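Local coordinates for D-methionine-binding lipoprotein MetQ (Escherichia coli, PDB 4YAH) that binds methionine as the substrate-binding lipoprotein of an ATP-driven D-methionine permease, at residues G40-V45 with K261-G266. Residues are numbered along the deposited sequence; the frame is centred on the assembly and turned at random.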
loop_
_atom_site.group_PDB
_atom_site.type_symbol
_atom_site.label_atom_id
_atom_site.label_comp_id
_atom_site.label_asym_id
_atom_site.label_seq_id
_atom_site.Cartn_x
_atom_site.Cartn_y
_atom_site.Cartn_z
ATOM N N GLY A 40 -9.159 -7.494 -3.414
ATOM C CA GLY A 40 -8.861 -6.846 -4.675
ATOM C C GLY A 40 -7.671 -7.522 -5.305
ATOM O O GLY A 40 -7.435 -8.717 -5.091
ATOM N N ALA A 41 -6.902 -6.752 -6.053
ATOM C CA ALA A 41 -5.832 -7.311 -6.842
ATOM C C ALA A 41 -4.759 -7.922 -5.947
ATOM O O ALA A 41 -4.104 -8.871 -6.356
ATOM C CB ALA A 41 -5.236 -6.266 -7.736
ATOM N N GLU A 42 -4.576 -7.392 -4.740
ATOM C CA GLU A 42 -3.547 -7.949 -3.852
ATOM C C GLU A 42 -3.961 -9.352 -3.406
ATOM O O GLU A 42 -3.120 -10.242 -3.278
ATOM C CB GLU A 42 -3.281 -7.045 -2.642
ATOM C CG GLU A 42 -2.549 -5.744 -3.044
ATOM C CD GLU A 42 -2.101 -4.875 -1.880
ATOM O OE1 GLU A 42 -1.825 -3.675 -2.110
ATOM O OE2 GLU A 42 -2.002 -5.363 -0.744
ATOM N N GLN A 43 -5.251 -9.564 -3.186
ATOM C CA GLN A 43 -5.743 -10.902 -2.870
ATOM C C GLN A 43 -5.497 -11.852 -4.037
ATOM O O GLN A 43 -5.122 -13.005 -3.831
ATOM C CB GLN A 43 -7.229 -10.876 -2.523
ATOM C CG GLN A 43 -7.776 -12.255 -2.165
ATOM C CD GLN A 43 -9.279 -12.272 -2.020
ATOM O OE1 GLN A 43 -9.923 -11.227 -1.948
ATOM N NE2 GLN A 43 -9.851 -13.469 -1.982
ATOM N N GLN A 44 -5.714 -11.376 -5.260
ATOM C CA GLN A 44 -5.478 -12.211 -6.434
ATOM C C GLN A 44 -4.020 -12.670 -6.480
ATOM O O GLN A 44 -3.741 -13.821 -6.777
ATOM C CB GLN A 44 -5.819 -11.470 -7.722
ATOM C CG GLN A 44 -7.269 -11.062 -7.853
ATOM C CD GLN A 44 -7.483 -10.188 -9.075
ATOM O OE1 GLN A 44 -6.968 -10.487 -10.157
ATOM N NE2 GLN A 44 -8.211 -9.085 -8.903
ATOM N N VAL A 45 -3.094 -11.758 -6.195
ATOM C CA VAL A 45 -1.673 -12.091 -6.222
ATOM C C VAL A 45 -1.379 -13.097 -5.116
ATOM O O VAL A 45 -0.631 -14.043 -5.319
ATOM C CB VAL A 45 -0.813 -10.823 -6.070
ATOM C CG1 VAL A 45 0.666 -11.147 -5.969
ATOM C CG2 VAL A 45 -1.056 -9.895 -7.263
ATOM N N LYS A 261 0.867 -8.383 -14.409
ATOM C CA LYS A 261 -0.318 -8.376 -15.250
ATOM C C LYS A 261 -1.434 -7.551 -14.613
ATOM O O LYS A 261 -1.876 -6.550 -15.180
ATOM C CB LYS A 261 -0.789 -9.807 -15.496
ATOM C CG LYS A 261 -1.851 -9.948 -16.572
ATOM C CD LYS A 261 -1.356 -9.439 -17.920
ATOM C CE LYS A 261 -2.062 -10.131 -19.081
ATOM N NZ LYS A 261 -3.546 -10.136 -18.929
ATOM N N VAL A 262 -1.880 -7.952 -13.428
ATOM C CA VAL A 262 -3.051 -7.317 -12.835
ATOM C C VAL A 262 -2.784 -5.857 -12.460
ATOM O O VAL A 262 -3.706 -5.049 -12.504
ATOM C CB VAL A 262 -3.557 -8.090 -11.598
ATOM C CG1 VAL A 262 -2.618 -7.942 -10.428
ATOM C CG2 VAL A 262 -4.970 -7.615 -11.218
ATOM N N PHE A 263 -1.538 -5.496 -12.132
ATOM C CA PHE A 263 -1.237 -4.101 -11.791
ATOM C C PHE A 263 -0.687 -3.322 -12.991
ATOM O O PHE A 263 -0.192 -2.209 -12.837
ATOM C CB PHE A 263 -0.251 -4.027 -10.610
ATOM C CG PHE A 263 -0.852 -4.466 -9.310
ATOM C CD1 PHE A 263 -1.835 -3.710 -8.706
ATOM C CD2 PHE A 263 -0.441 -5.648 -8.688
ATOM C CE1 PHE A 263 -2.417 -4.113 -7.519
ATOM C CE2 PHE A 263 -1.015 -6.056 -7.497
ATOM C CZ PHE A 263 -1.999 -5.294 -6.908
ATOM N N ASN A 264 -0.762 -3.919 -14.177
ATOM C CA ASN A 264 -0.356 -3.232 -15.403
ATOM C C ASN A 264 1.008 -2.525 -15.250
ATOM O O ASN A 264 1.144 -1.319 -15.507
ATOM C CB ASN A 264 -1.459 -2.247 -15.799
ATOM C CG ASN A 264 -1.205 -1.588 -17.140
ATOM O OD1 ASN A 264 -0.699 -2.221 -18.069
ATOM N ND2 ASN A 264 -1.551 -0.306 -17.246
ATOM N N GLY A 265 2.012 -3.281 -14.794
ATOM C CA GLY A 265 3.367 -2.761 -14.652
ATOM C C GLY A 265 3.604 -1.937 -13.398
ATOM O O GLY A 265 4.704 -1.439 -13.177
ATOM N N GLY A 266 2.585 -1.816 -12.556
ATOM C CA GLY A 266 2.683 -0.992 -11.366
ATOM C C GLY A 266 3.168 -1.732 -10.126
ATOM O O GLY A 266 2.951 -1.252 -9.012
#
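The Phe263 ring meets Glu42 at its edge, where Glu42 CG lies close to the ring plane, 3.9 Å from Phe263 CZ, with the carboxylate plane turned 64° from the ring. Ala41 CB and Val45 CG2 approach it obliquely: Ala41 CB sits 3.5 Å from Phe263 CZ, and Val45 CG2 lies 3.8 Å from Phe263 CE2. Beside the ring, Val262 has chi1 at 71°; its CG1 stands between backbone N and carbonyl carbon and meets Val45 CG2 at 4.0 Å, while Val262 CG2 reaches Ala41 CB at 3.7 Å. Gln44 closes the exposed margin, laying its amide OE1 3.7 Å from Val262 CG2. No hydrogen bond crosses; apart from the Gln44 oxygen, the touching side-chain atoms are carbons.

Glu42 belongs to the methionine pocket: its OE1 is hydrogen-bonded to Thr204 OG1 and makes a weak hydrogen bond to the amino nitrogen of the bound methionine. The Phe263 ring thus borders a ligand-binding side chain at its CG. Tyr112, another pocket residue, meets the ring too. Helix 253-262 ends here in a Schellman motif with Asn264 as C-prime residue, and its Val255 and Ala259 carry the packing on along Val45. Helix 41-57 itself follows strand 32-38 of the six-stranded sheet.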